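Local coordinates for YchF GTP-binding protein (Schizosaccharomyces pombe, PDB 1NI3) that hydrolyses ATP, and GTP less efficiently, and negatively regulates the G2/M transition of the cell cycle, at residues A[229-234]-A[260-265]; A[125-130]-A[243-248]; A[268-273]-A[291-296]; A[21-26]-A[118-123]. One frame throughout, in Å; residues are numbered along the deposited sequence.

Contact 1: residues A[229-234]-A[260-265]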
loop_
_atom_site.group_PDB
_atom_site.type_symbol
_atom_site.label_atom_id
_atom_site.label_comp_id
_atom_site.label_asym_id
_atom_site.label_seq_id
_atom_site.Cartn_x
_atom_site.Cartn_y
_atom_site.Cartn_z
ATOM N N TYR A 229 -3.363 -8.950 3.887
ATOM C CA TYR A 229 -4.585 -9.581 4.390
ATOM C C TYR A 229 -5.125 -9.031 5.699
ATOM O O TYR A 229 -4.435 -9.013 6.715
ATOM C CB TYR A 229 -4.380 -11.084 4.558
ATOM C CG TYR A 229 -4.166 -11.799 3.255
ATOM C CD1 TYR A 229 -2.886 -12.095 2.807
ATOM C CD2 TYR A 229 -5.245 -12.147 2.448
ATOM C CE1 TYR A 229 -2.679 -12.724 1.582
ATOM C CE2 TYR A 229 -5.054 -12.771 1.224
ATOM C CZ TYR A 229 -3.772 -13.060 0.792
ATOM O OH TYR A 229 -3.590 -13.687 -0.419
ATOM N N LEU A 230 -6.377 -8.599 5.668
ATOM C CA LEU A 230 -7.020 -8.089 6.863
ATOM C C LEU A 230 -8.083 -9.097 7.294
ATOM O O LEU A 230 -9.174 -9.127 6.722
ATOM C CB LEU A 230 -7.664 -6.731 6.590
ATOM C CG LEU A 230 -6.756 -5.584 6.147
ATOM C CD1 LEU A 230 -7.591 -4.320 6.013
ATOM C CD2 LEU A 230 -5.631 -5.365 7.154
ATOM N N VAL A 231 -7.753 -9.935 8.282
ATOM C CA VAL A 231 -8.693 -10.943 8.784
ATOM C C VAL A 231 -9.694 -10.295 9.729
ATOM O O VAL A 231 -9.410 -10.132 10.906
ATOM C CB VAL A 231 -7.991 -12.068 9.568
ATOM C CG1 VAL A 231 -9.029 -13.104 10.007
ATOM C CG2 VAL A 231 -6.929 -12.729 8.725
ATOM N N ASN A 232 -10.868 -9.949 9.207
ATOM C CA ASN A 232 -11.905 -9.296 9.993
ATOM C C ASN A 232 -12.711 -10.279 10.833
ATOM O O ASN A 232 -13.382 -11.145 10.292
ATOM C CB ASN A 232 -12.852 -8.522 9.065
ATOM C CG ASN A 232 -13.927 -7.783 9.820
ATOM O OD1 ASN A 232 -13.677 -7.257 10.898
ATOM N ND2 ASN A 232 -15.126 -7.714 9.250
HETATM N N MSE A 233 -12.637 -10.142 12.154
HETATM C CA MSE A 233 -13.384 -10.992 13.075
HETATM C C MSE A 233 -14.194 -10.111 14.043
HETATM O O MSE A 233 -14.073 -8.888 14.016
HETATM C CB MSE A 233 -12.412 -11.847 13.842
HETATM C CG MSE A 233 -11.498 -11.047 14.718
HETATM SE SE MSE A 233 -10.128 -12.219 15.446
HETATM C CE MSE A 233 -8.559 -11.302 15.376
ATOM N N SER A 234 -15.001 -10.738 14.900
ATOM C CA SER A 234 -15.847 -10.020 15.862
ATOM C C SER A 234 -15.075 -9.337 16.987
ATOM O O SER A 234 -14.006 -9.812 17.397
ATOM C CB SER A 234 -16.844 -10.973 16.496
ATOM O OG SER A 234 -16.212 -12.016 17.205
ATOM N N ASP A 260 3.250 -12.509 2.600
ATOM C CA ASP A 260 2.223 -11.489 2.750
ATOM C C ASP A 260 1.783 -11.282 4.198
ATOM O O ASP A 260 1.554 -12.229 4.947
ATOM C CB ASP A 260 1.036 -11.844 1.871
ATOM C CG ASP A 260 1.427 -11.950 0.420
ATOM O OD1 ASP A 260 1.865 -10.925 -0.152
ATOM O OD2 ASP A 260 1.324 -13.053 -0.147
ATOM N N THR A 261 1.681 -10.018 4.582
ATOM C CA THR A 261 1.294 -9.653 5.927
ATOM C C THR A 261 -0.116 -10.071 6.260
ATOM O O THR A 261 -1.029 -9.946 5.444
ATOM C CB THR A 261 1.357 -8.150 6.129
ATOM O OG1 THR A 261 2.625 -7.664 5.686
ATOM C CG2 THR A 261 1.151 -7.809 7.598
ATOM N N LEU A 262 -0.296 -10.540 7.486
ATOM C CA LEU A 262 -1.599 -10.973 7.953
ATOM C C LEU A 262 -1.947 -10.198 9.225
ATOM O O LEU A 262 -1.356 -10.413 10.281
ATOM C CB LEU A 262 -1.544 -12.476 8.203
ATOM C CG LEU A 262 -2.846 -13.244 8.357
ATOM C CD1 LEU A 262 -2.550 -14.730 8.462
ATOM C CD2 LEU A 262 -3.569 -12.760 9.586
ATOM N N ILE A 263 -2.918 -9.297 9.110
ATOM C CA ILE A 263 -3.345 -8.454 10.225
ATOM C C ILE A 263 -4.732 -8.797 10.784
ATOM O O ILE A 263 -5.741 -8.370 10.225
ATOM C CB ILE A 263 -3.375 -6.962 9.791
ATOM C CG1 ILE A 263 -1.979 -6.515 9.350
ATOM C CG2 ILE A 263 -3.897 -6.104 10.924
ATOM C CD1 ILE A 263 -1.883 -5.024 9.006
ATOM N N PRO A 264 -4.804 -9.549 11.900
ATOM C CA PRO A 264 -6.111 -9.893 12.469
ATOM C C PRO A 264 -6.710 -8.617 13.025
ATOM O O PRO A 264 -6.063 -7.902 13.789
ATOM C CB PRO A 264 -5.750 -10.885 13.553
ATOM C CG PRO A 264 -4.455 -10.348 14.050
ATOM C CD PRO A 264 -3.716 -10.057 12.756
HETATM N N MSE A 265 -7.953 -8.344 12.654
HETATM C CA MSE A 265 -8.629 -7.123 13.078
HETATM C C MSE A 265 -10.109 -7.358 13.354
HETATM O O MSE A 265 -10.591 -8.480 13.323
HETATM C CB MSE A 265 -8.542 -6.121 11.955
HETATM C CG MSE A 265 -9.410 -6.528 10.786
HETATM SE SE MSE A 265 -9.701 -4.977 9.678
HETATM C CE MSE A 265 -10.626 -3.922 11.040
#
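The carbonyl oxygen of Tyr-229 accepts from Ile-263, O to N 2.8 Å, in a bond bent only 8° from straight. Met-265 N to Val-231 O, at 2.9 Å, is just as straight. With Tyr-229 N on Thr-261 O and Met-233 N on Met-265 O, these bonds hold two parallel strands side by side.

Side chains meet on both faces. On one face Val-231 and Leu-262 meet at a slant, CG2 to CD2 3.5 Å. The Tyr-229 ring lies on that face too. Its CE1 edge meets CB of Asp-260, 3.8 Å away. The carboxylate of Asp-260 turns elsewhere, to Lys-205 and Ser-257. At the end of the Val-231 face, selenomethionine Met-233 sets CG between its backbone N and carbonyl carbon (chi1 64°) and lays CE beside Pro-264 CB. On the opposite face Leu-230 and Ile-263 lie alongside, pointing the same way, CD2 to CB 3.8 Å. Selenium SE of selenomethionine Met-265 reaches CB of Leu-230.

Asn-232 to Ser-234 probably belong to the base-recognition motif of G proteins, as in relatives. Met-233 is a predicted ATP-binding residue. Asn-232 is tied to Val-267 N and to Val-31 O of the predicted ATP-binding loop. Its side chain is thereby fixed at both ends of the amide.

Strand 118-124 flanks strand 227-232 on its other edge. Helix 246-254 packs over Tyr-229, Val-231 and Leu-262, and helix 294-304 over Leu-230 and Ile-263.

Contact 2: residues A[125-130]-A[243-248]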
loop_
_atom_site.group_PDB
_atom_site.type_symbol
_atom_site.label_atom_id
_atom_site.label_comp_id
_atom_site.label_asym_id
_atom_site.label_seq_id
_atom_site.Cartn_x
_atom_site.Cartn_y
_atom_site.Cartn_z
ATOM N N ALA A 125 -13.727 -13.886 9.055
ATOM C CA ALA A 125 -13.513 -14.861 10.119
ATOM C C ALA A 125 -14.644 -14.715 11.131
ATOM O O ALA A 125 -14.468 -14.961 12.324
ATOM C CB ALA A 125 -12.189 -14.610 10.803
ATOM N N PHE A 126 -15.804 -14.302 10.651
ATOM C CA PHE A 126 -16.949 -14.151 11.510
ATOM C C PHE A 126 -18.116 -14.768 10.772
ATOM O O PHE A 126 -18.089 -14.893 9.546
ATOM C CB PHE A 126 -17.206 -12.676 11.786
ATOM C CG PHE A 126 -17.600 -11.892 10.572
ATOM C CD1 PHE A 126 -18.934 -11.718 10.247
ATOM C CD2 PHE A 126 -16.637 -11.312 9.760
ATOM C CE1 PHE A 126 -19.298 -10.985 9.121
ATOM C CE2 PHE A 126 -17.002 -10.580 8.635
ATOM C CZ PHE A 126 -18.337 -10.414 8.322
ATOM N N ASP A 127 -19.139 -15.162 11.523
ATOM C CA ASP A 127 -20.338 -15.768 10.944
ATOM C C ASP A 127 -21.624 -15.272 11.610
ATOM O O ASP A 127 -22.678 -15.881 11.462
ATOM C CB ASP A 127 -20.230 -17.305 11.013
ATOM C CG ASP A 127 -19.598 -17.799 12.314
ATOM O OD1 ASP A 127 -19.338 -19.016 12.423
ATOM O OD2 ASP A 127 -19.372 -16.976 13.230
ATOM N N ASP A 128 -21.518 -14.155 12.336
ATOM C CA ASP A 128 -22.656 -13.547 13.036
ATOM C C ASP A 128 -23.809 -13.216 12.083
ATOM O O ASP A 128 -24.859 -12.728 12.507
ATOM C CB ASP A 128 -22.218 -12.262 13.756
ATOM C CG ASP A 128 -21.376 -12.529 14.998
ATOM O OD1 ASP A 128 -20.395 -11.780 15.215
ATOM O OD2 ASP A 128 -21.702 -13.462 15.771
ATOM N N ALA A 129 -23.601 -13.460 10.791
ATOM C CA ALA A 129 -24.621 -13.192 9.786
ATOM C C ALA A 129 -25.413 -14.474 9.531
ATOM O O ALA A 129 -26.104 -14.594 8.514
ATOM C CB ALA A 129 -23.972 -12.706 8.488
ATOM N N GLU A 130 -25.317 -15.426 10.459
ATOM C CA GLU A 130 -26.030 -16.693 10.320
ATOM C C GLU A 130 -27.151 -16.862 11.351
ATOM O O GLU A 130 -26.953 -16.649 12.548
ATOM C CB GLU A 130 -25.050 -17.875 10.427
ATOM C CG GLU A 130 -23.847 -17.853 9.455
ATOM C CD GLU A 130 -24.229 -17.578 8.002
ATOM O OE1 GLU A 130 -25.223 -18.158 7.506
ATOM O OE2 GLU A 130 -23.508 -16.794 7.343
ATOM N N ASN A 243 -9.387 -16.711 17.519
ATOM C CA ASN A 243 -10.441 -16.838 16.520
ATOM C C ASN A 243 -10.686 -18.282 16.095
ATOM O O ASN A 243 -9.875 -19.170 16.349
ATOM C CB ASN A 243 -10.101 -15.990 15.297
ATOM C CG ASN A 243 -11.200 -16.009 14.262
ATOM O OD1 ASN A 243 -12.262 -15.431 14.465
ATOM N ND2 ASN A 243 -10.956 -16.692 13.147
ATOM N N LYS A 244 -11.815 -18.510 15.437
ATOM C CA LYS A 244 -12.180 -19.843 14.981
ATOM C C LYS A 244 -11.477 -20.223 13.684
ATOM O O LYS A 244 -11.059 -21.371 13.520
ATOM C CB LYS A 244 -13.699 -19.920 14.793
ATOM C CG LYS A 244 -14.211 -21.133 14.025
ATOM C CD LYS A 244 -15.732 -21.052 13.838
ATOM C CE LYS A 244 -16.269 -22.189 12.971
ATOM N NZ LYS A 244 -17.723 -22.045 12.647
ATOM N N TYR A 245 -11.332 -19.267 12.768
ATOM C CA TYR A 245 -10.691 -19.552 11.485
ATOM C C TYR A 245 -9.253 -19.057 11.381
ATOM O O TYR A 245 -8.509 -19.479 10.493
ATOM C CB TYR A 245 -11.493 -18.924 10.346
ATOM C CG TYR A 245 -12.988 -19.141 10.419
ATOM C CD1 TYR A 245 -13.790 -18.339 11.227
ATOM C CD2 TYR A 245 -13.604 -20.128 9.648
ATOM C CE1 TYR A 245 -15.173 -18.508 11.262
ATOM C CE2 TYR A 245 -14.981 -20.311 9.677
ATOM C CZ TYR A 245 -15.761 -19.498 10.483
ATOM O OH TYR A 245 -17.126 -19.688 10.503
ATOM N N LEU A 246 -8.866 -18.171 12.289
ATOM C CA LEU A 246 -7.527 -17.594 12.268
ATOM C C LEU A 246 -6.392 -18.581 11.996
ATOM O O LEU A 246 -5.685 -18.444 10.994
ATOM C CB LEU A 246 -7.265 -16.838 13.572
ATOM C CG LEU A 246 -6.032 -15.940 13.615
ATOM C CD1 LEU A 246 -5.974 -15.047 12.388
ATOM C CD2 LEU A 246 -6.078 -15.107 14.876
ATOM N N PRO A 247 -6.210 -19.592 12.867
ATOM C CA PRO A 247 -5.124 -20.551 12.637
ATOM C C PRO A 247 -5.131 -21.128 11.228
ATOM O O PRO A 247 -4.102 -21.182 10.563
ATOM C CB PRO A 247 -5.362 -21.607 13.714
ATOM C CG PRO A 247 -6.858 -21.598 13.858
ATOM C CD PRO A 247 -7.161 -20.111 13.868
ATOM N N LYS A 248 -6.305 -21.546 10.776
ATOM C CA LYS A 248 -6.453 -22.125 9.454
ATOM C C LYS A 248 -5.991 -21.133 8.393
ATOM O O LYS A 248 -5.080 -21.420 7.621
ATOM C CB LYS A 248 -7.917 -22.511 9.231
ATOM C CG LYS A 248 -8.581 -23.091 10.492
ATOM C CD LYS A 248 -9.832 -23.925 10.178
ATOM C CE LYS A 248 -9.474 -25.216 9.440
ATOM N NZ LYS A 248 -10.668 -26.021 9.052
#
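The phenol ring of Tyr-245 meets Asp-127 at its edge, where OD1 lies near the ring plane. One face of the ring carries CG of Lys-244, 3.9 Å above the plane and shifted toward the rim. The backbone oxygen of Ala-125 approaches the ring obliquely, 3.6 Å from CD1 of Tyr-245. The CB of Ala-125 touches CD1 of Tyr-245 at 4.1 Å.

Ring and carboxylate planes stand 73° apart. Tyr-245 OH donates to Asp-127 OD1 at 3.0 Å. The hydroxyl comes from above the carboxylate plane, 61° out of it. Lys-244 NZ adds a salt bridge to Asp-127 OD1 at 3.4 Å, weak as a hydrogen bond. OD1 is thus shared by a hydroxyl and an ammonium group, and the lysine charge would probably favour the ionised carboxylate.

The segment 125-130 is the loop that leaves the carboxyl end of strand 118-124 in the G domain, the end of the sheet where the nucleotide-binding loops also lie. Asp-127 opens a type I beta turn that runs to Glu-130. The segment 243-248 leads into helix 246-254.

Lys-244 reaches the acid as an extended chain, with CG opposite its backbone N (chi1 167°), and crosses the Asp-127 side chain at about a right angle. Asn-243 packs on Ala-125 and also touches Met-233. Tyr-245 further rests on Pro-140, at the start of helix 140-168.

Contact 3: residues A[268-273]-A[291-296]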
loop_
_atom_site.group_PDB
_atom_site.type_symbol
_atom_site.label_atom_id
_atom_site.label_comp_id
_atom_site.label_asym_id
_atom_site.label_seq_id
_atom_site.Cartn_x
_atom_site.Cartn_y
_atom_site.Cartn_z
ATOM N N ALA A 268 -15.716 -4.130 13.289
ATOM C CA ALA A 268 -16.762 -3.810 14.249
ATOM C C ALA A 268 -16.188 -2.968 15.358
ATOM O O ALA A 268 -16.762 -1.953 15.750
ATOM C CB ALA A 268 -17.317 -5.111 14.826
ATOM N N PHE A 269 -15.037 -3.414 15.854
ATOM C CA PHE A 269 -14.346 -2.737 16.943
ATOM C C PHE A 269 -13.759 -1.421 16.488
ATOM O O PHE A 269 -13.895 -0.406 17.179
ATOM C CB PHE A 269 -13.193 -3.587 17.476
ATOM C CG PHE A 269 -12.413 -2.907 18.564
ATOM C CD1 PHE A 269 -13.017 -2.614 19.776
ATOM C CD2 PHE A 269 -11.096 -2.511 18.368
ATOM C CE1 PHE A 269 -12.334 -1.898 20.761
ATOM C CE2 PHE A 269 -10.405 -1.794 19.352
ATOM C CZ PHE A 269 -11.021 -1.499 20.552
ATOM N N GLU A 270 -13.075 -1.442 15.344
ATOM C CA GLU A 270 -12.472 -0.223 14.830
ATOM C C GLU A 270 -13.575 0.816 14.761
ATOM O O GLU A 270 -13.442 1.916 15.299
ATOM C CB GLU A 270 -11.861 -0.455 13.447
ATOM C CG GLU A 270 -10.607 -1.328 13.416
ATOM C CD GLU A 270 -9.469 -0.777 14.261
ATOM O OE1 GLU A 270 -9.217 0.450 14.224
ATOM O OE2 GLU A 270 -8.809 -1.586 14.947
ATOM N N GLU A 271 -14.676 0.442 14.114
ATOM C CA GLU A 271 -15.813 1.336 13.981
ATOM C C GLU A 271 -16.192 1.955 15.317
ATOM O O GLU A 271 -16.210 3.177 15.467
ATOM C CB GLU A 271 -17.017 0.589 13.389
ATOM C CG GLU A 271 -18.300 1.411 13.343
ATOM C CD GLU A 271 -18.150 2.690 12.550
ATOM O OE1 GLU A 271 -17.910 2.604 11.324
ATOM O OE2 GLU A 271 -18.258 3.787 13.150
ATOM N N ARG A 272 -16.474 1.106 16.298
ATOM C CA ARG A 272 -16.878 1.599 17.618
ATOM C C ARG A 272 -15.868 2.556 18.233
ATOM O O ARG A 272 -16.242 3.480 18.947
ATOM C CB ARG A 272 -17.153 0.448 18.615
ATOM C CG ARG A 272 -17.880 0.945 19.866
ATOM C CD ARG A 272 -18.390 -0.164 20.803
ATOM N NE ARG A 272 -17.468 -0.451 21.897
ATOM C CZ ARG A 272 -16.390 -1.207 21.772
ATOM N NH1 ARG A 272 -16.120 -1.746 20.601
ATOM N NH2 ARG A 272 -15.580 -1.407 22.804
ATOM N N LEU A 273 -14.589 2.354 17.941
ATOM C CA LEU A 273 -13.563 3.213 18.509
ATOM C C LEU A 273 -13.628 4.653 17.998
ATOM O O LEU A 273 -13.262 5.593 18.706
ATOM C CB LEU A 273 -12.178 2.606 18.262
ATOM C CG LEU A 273 -11.186 2.597 19.436
ATOM C CD1 LEU A 273 -11.849 2.136 20.737
ATOM C CD2 LEU A 273 -10.049 1.668 19.069
ATOM N N LYS A 291 -5.477 -2.563 21.278
ATOM C CA LYS A 291 -5.166 -1.336 20.551
ATOM C C LYS A 291 -5.730 -1.348 19.143
ATOM O O LYS A 291 -5.869 -2.412 18.544
ATOM C CB LYS A 291 -3.639 -1.145 20.488
ATOM C CG LYS A 291 -2.866 -2.244 19.718
ATOM C CD LYS A 291 -1.341 -2.031 19.849
ATOM C CE LYS A 291 -0.501 -3.082 19.112
ATOM N NZ LYS A 291 0.961 -2.753 19.120
ATOM N N SER A 292 -6.031 -0.169 18.606
ATOM C CA SER A 292 -6.559 -0.081 17.250
ATOM C C SER A 292 -5.523 -0.517 16.219
ATOM O O SER A 292 -4.366 -0.103 16.287
ATOM C CB SER A 292 -6.983 1.350 16.938
ATOM O OG SER A 292 -7.215 1.478 15.540
HETATM N N MSE A 293 -5.940 -1.335 15.261
HETATM C CA MSE A 293 -5.037 -1.801 14.229
HETATM C C MSE A 293 -4.848 -0.840 13.062
HETATM O O MSE A 293 -3.954 -1.037 12.242
HETATM C CB MSE A 293 -5.530 -3.136 13.689
HETATM C CG MSE A 293 -5.700 -4.134 14.761
HETATM SE SE MSE A 293 -3.968 -4.353 15.585
HETATM C CE MSE A 293 -3.480 -6.005 14.692
ATOM N N LEU A 294 -5.678 0.195 12.966
ATOM C CA LEU A 294 -5.541 1.135 11.861
ATOM C C LEU A 294 -4.089 1.514 11.653
ATOM O O LEU A 294 -3.506 1.170 10.630
ATOM C CB LEU A 294 -6.358 2.408 12.102
ATOM C CG LEU A 294 -7.846 2.165 11.899
ATOM C CD1 LEU A 294 -8.624 3.460 12.018
ATOM C CD2 LEU A 294 -8.040 1.545 10.523
ATOM N N PRO A 295 -3.479 2.188 12.643
ATOM C CA PRO A 295 -2.083 2.587 12.496
ATOM C C PRO A 295 -1.295 1.472 11.841
ATOM O O PRO A 295 -0.731 1.670 10.781
ATOM C CB PRO A 295 -1.664 2.884 13.923
ATOM C CG PRO A 295 -2.550 1.967 14.726
ATOM C CD PRO A 295 -3.868 2.157 14.065
ATOM N N LYS A 296 -1.270 0.297 12.455
ATOM C CA LYS A 296 -0.542 -0.824 11.875
ATOM C C LYS A 296 -0.952 -1.049 10.425
ATOM O O LYS A 296 -0.088 -1.138 9.549
ATOM C CB LYS A 296 -0.811 -2.106 12.648
ATOM C CG LYS A 296 -0.271 -3.359 11.988
ATOM C CD LYS A 296 1.250 -3.372 12.004
ATOM C CE LYS A 296 1.834 -4.743 11.628
ATOM N NZ LYS A 296 1.584 -5.827 12.649
#
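Hydrogen bonds from Ser-292 and Met-293 to the carboxylate of Glu-270 carry this contact. Ser-292 OG donates to Glu-270 OE1 at 2.6 Å. Glu-270 OE1 accepts on its syn lone pair, the side of the other oxygen. Met-293 N donates to Glu-270 OE2 at 2.9 Å, also on the syn side but 31° out of the carboxylate plane. Each oxygen has its own donor, so the pair of bonds fixes how the carboxylate is rotated. The Glu-270 chain turns about its CB-CG bond to bring it there (chi2 -59°).

The second kind of bond is a helix cap. Ser-292 OG accepts from Leu-294 N at 3.3 Å, just ahead of helix 294-304. The hydroxyl therefore links the acid on helix 267-273 to the first turn of helix 294-304. Helix 267-273 is the short helix that follows strand 262-265 in the G domain. Helix 294-304 leads on toward the TGS domain. A negative group at the amino end of a helix would probably be favoured by the helix dipole.

Van der Waals contacts flank the polar pair. Leu-273 CD2 touches Ser-292 CB at 3.7 Å. Leu-294 and Glu-270 slide past each other in opposite directions, with CG of the leucine beside OE1. The CB of selenomethionine Met-293 lies 3.8 Å from Glu-270 OE2, while its far end leads away toward Ile-263 and Phe-238. Glu-270 also packs on Met-265.

Contact 4: residues A[21-26]-A[118-123]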
loop_
_atom_site.group_PDB
_atom_site.type_symbol
_atom_site.label_atom_id
_atom_site.label_comp_id
_atom_site.label_asym_id
_atom_site.label_seq_id
_atom_site.Cartn_x
_atom_site.Cartn_y
_atom_site.Cartn_z
ATOM N N LEU A 21 1.339 6.528 -5.244
ATOM C CA LEU A 21 0.872 5.151 -5.409
ATOM C C LEU A 21 -0.351 5.019 -4.494
ATOM O O LEU A 21 -0.411 5.672 -3.450
ATOM C CB LEU A 21 1.966 4.182 -4.957
ATOM C CG LEU A 21 3.296 4.343 -5.685
ATOM C CD1 LEU A 21 4.389 3.419 -5.136
ATOM C CD2 LEU A 21 3.022 4.050 -7.137
ATOM N N LYS A 22 -1.330 4.202 -4.871
ATOM C CA LYS A 22 -2.525 4.047 -4.038
ATOM C C LYS A 22 -2.860 2.575 -3.741
ATOM O O LYS A 22 -2.348 1.670 -4.399
ATOM C CB LYS A 22 -3.708 4.738 -4.722
ATOM C CG LYS A 22 -3.906 4.337 -6.187
ATOM C CD LYS A 22 -4.763 5.322 -6.991
ATOM C CE LYS A 22 -4.030 6.643 -7.256
ATOM N NZ LYS A 22 -3.710 7.394 -6.003
ATOM N N THR A 23 -3.700 2.343 -2.733
ATOM C CA THR A 23 -4.103 0.991 -2.355
ATOM C C THR A 23 -5.623 0.932 -2.441
ATOM O O THR A 23 -6.300 1.934 -2.182
ATOM C CB THR A 23 -3.728 0.658 -0.900
ATOM O OG1 THR A 23 -4.550 1.417 -0.003
ATOM C CG2 THR A 23 -2.280 1.005 -0.625
ATOM N N GLY A 24 -6.159 -0.234 -2.803
ATOM C CA GLY A 24 -7.602 -0.395 -2.907
ATOM C C GLY A 24 -8.038 -1.558 -2.045
ATOM O O GLY A 24 -7.260 -2.490 -1.843
ATOM N N ILE A 25 -9.254 -1.497 -1.507
ATOM C CA ILE A 25 -9.765 -2.578 -0.665
ATOM C C ILE A 25 -10.481 -3.686 -1.460
ATOM O O ILE A 25 -11.529 -3.465 -2.076
ATOM C CB ILE A 25 -10.736 -2.038 0.369
ATOM C CG1 ILE A 25 -10.029 -0.964 1.191
ATOM C CG2 ILE A 25 -11.290 -3.181 1.231
ATOM C CD1 ILE A 25 -10.810 -0.464 2.396
ATOM N N VAL A 26 -9.906 -4.883 -1.417
ATOM C CA VAL A 26 -10.419 -6.053 -2.117
ATOM C C VAL A 26 -11.048 -7.047 -1.145
ATOM O O VAL A 26 -10.539 -7.274 -0.040
ATOM C CB VAL A 26 -9.281 -6.770 -2.868
ATOM C CG1 VAL A 26 -9.615 -8.239 -3.069
ATOM C CG2 VAL A 26 -9.035 -6.075 -4.190
ATOM N N ALA A 118 -1.510 -1.509 -4.439
ATOM C CA ALA A 118 -1.410 -2.403 -3.288
ATOM C C ALA A 118 -2.816 -2.786 -2.838
ATOM O O ALA A 118 -3.665 -1.923 -2.603
ATOM C CB ALA A 118 -0.649 -1.719 -2.168
ATOM N N ILE A 119 -3.038 -4.088 -2.708
ATOM C CA ILE A 119 -4.327 -4.624 -2.318
ATOM C C ILE A 119 -4.498 -4.938 -0.837
ATOM O O ILE A 119 -3.621 -5.520 -0.190
ATOM C CB ILE A 119 -4.633 -5.919 -3.115
ATOM C CG1 ILE A 119 -5.086 -5.572 -4.520
ATOM C CG2 ILE A 119 -5.707 -6.738 -2.426
ATOM C CD1 ILE A 119 -5.495 -6.747 -5.303
ATOM N N TYR A 120 -5.647 -4.535 -0.314
ATOM C CA TYR A 120 -6.004 -4.792 1.066
ATOM C C TYR A 120 -7.090 -5.853 0.981
ATOM O O TYR A 120 -8.249 -5.528 0.745
ATOM C CB TYR A 120 -6.581 -3.535 1.692
ATOM C CG TYR A 120 -5.540 -2.641 2.317
ATOM C CD1 TYR A 120 -4.690 -3.131 3.289
ATOM C CD2 TYR A 120 -5.449 -1.290 1.987
ATOM C CE1 TYR A 120 -3.782 -2.315 3.929
ATOM C CE2 TYR A 120 -4.546 -0.450 2.622
ATOM C CZ TYR A 120 -3.715 -0.974 3.597
ATOM O OH TYR A 120 -2.824 -0.177 4.266
ATOM N N GLN A 121 -6.729 -7.117 1.171
ATOM C CA GLN A 121 -7.691 -8.216 1.072
ATOM C C GLN A 121 -8.353 -8.587 2.377
ATOM O O GLN A 121 -7.742 -9.215 3.238
ATOM C CB GLN A 121 -7.007 -9.452 0.481
ATOM C CG GLN A 121 -7.926 -10.645 0.249
ATOM C CD GLN A 121 -7.450 -11.497 -0.910
ATOM O OE1 GLN A 121 -7.656 -12.712 -0.944
ATOM N NE2 GLN A 121 -6.814 -10.854 -1.880
ATOM N N VAL A 122 -9.622 -8.219 2.501
ATOM C CA VAL A 122 -10.386 -8.502 3.707
ATOM C C VAL A 122 -10.887 -9.950 3.827
ATOM O O VAL A 122 -11.832 -10.346 3.143
ATOM C CB VAL A 122 -11.603 -7.597 3.802
ATOM C CG1 VAL A 122 -12.325 -7.855 5.098
ATOM C CG2 VAL A 122 -11.168 -6.151 3.683
ATOM N N VAL A 123 -10.272 -10.726 4.716
ATOM C CA VAL A 123 -10.668 -12.118 4.932
ATOM C C VAL A 123 -11.712 -12.198 6.050
ATOM O O VAL A 123 -11.535 -11.615 7.123
ATOM C CB VAL A 123 -9.449 -13.000 5.314
ATOM C CG1 VAL A 123 -9.881 -14.446 5.495
ATOM C CG2 VAL A 123 -8.379 -12.905 4.236
#
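Thr-23 and Tyr-120 slant across each other on one face of the sheet, with OG1 of the threonine obliquely placed near CE2 of the ring. OG1 sits between its backbone N and carbonyl carbon (chi1 70°), which leaves CG2 to meet CB of Ala-118 at 3.5 Å. Both hydroxyls bond outside the pair, Thr-23 OG1 with Thr-88 O and Tyr-120 OH with Ile-297 O. Farther along this face Ile-25 and Val-122 cross at a slant, CG2 to CG2 3.9 Å.

On the reverse face Val-26 fits against Ile-119, CB to CG2 3.6 Å. CG2 of Val-26 also lies along CD1 of Ile-119. CG1, turned away from the backbone N (chi1 155°), points to the amide end of Gln-121 instead. Gly-24 adds no side chain to this face.

Beneath the side chains the backbones run parallel. Val-26 N bonds to Tyr-120 O at 2.8 Å. Tyr-120 N bonds to Gly-24 O, and Val-122 N to Val-26 O. Gly-24 N bonds to Ala-118 O. The bond of Ala-118 N to Lys-22 O is weak.

Strand 22-27 is the first strand of the G domain and runs straight into the loop of predicted ATP-binding residues, consistent with a P-loop. Strand 81-90 lies on its other edge, and strand 227-232 beyond 118-124. The side-chain contacts are mostly apolar, so the polar grip between these strands is made by backbone. The register therefore rests on main-chain N-H and C=O groups, with no charged side chain in the pairing.

Overall arrangement
Contacts 1 and 4 are buried parallel strand pairs of one sheet. Strands 118-124 and 227-232 are neighbours in it, and Asn-232 N probably bonds to Val-123 O. Both contacts rely on backbone bonds and apolar packing. Contact 4 lies nearest the centre of the chain. Contact 2 is only partly buried and lies farthest out. It joins a loop to the start of helix 246-254 by a salt bridge and a tyrosine hydroxyl bond, and touches contact 1 where Ala-125 N probably bonds to Asn-232 O. Contact 3 is buried but joins helix 267-273 to the amino end of helix 294-304, through one carboxylate. It packs on contact 1 through Met-265 and Glu-270. Contacts 2 and 3 do not touch.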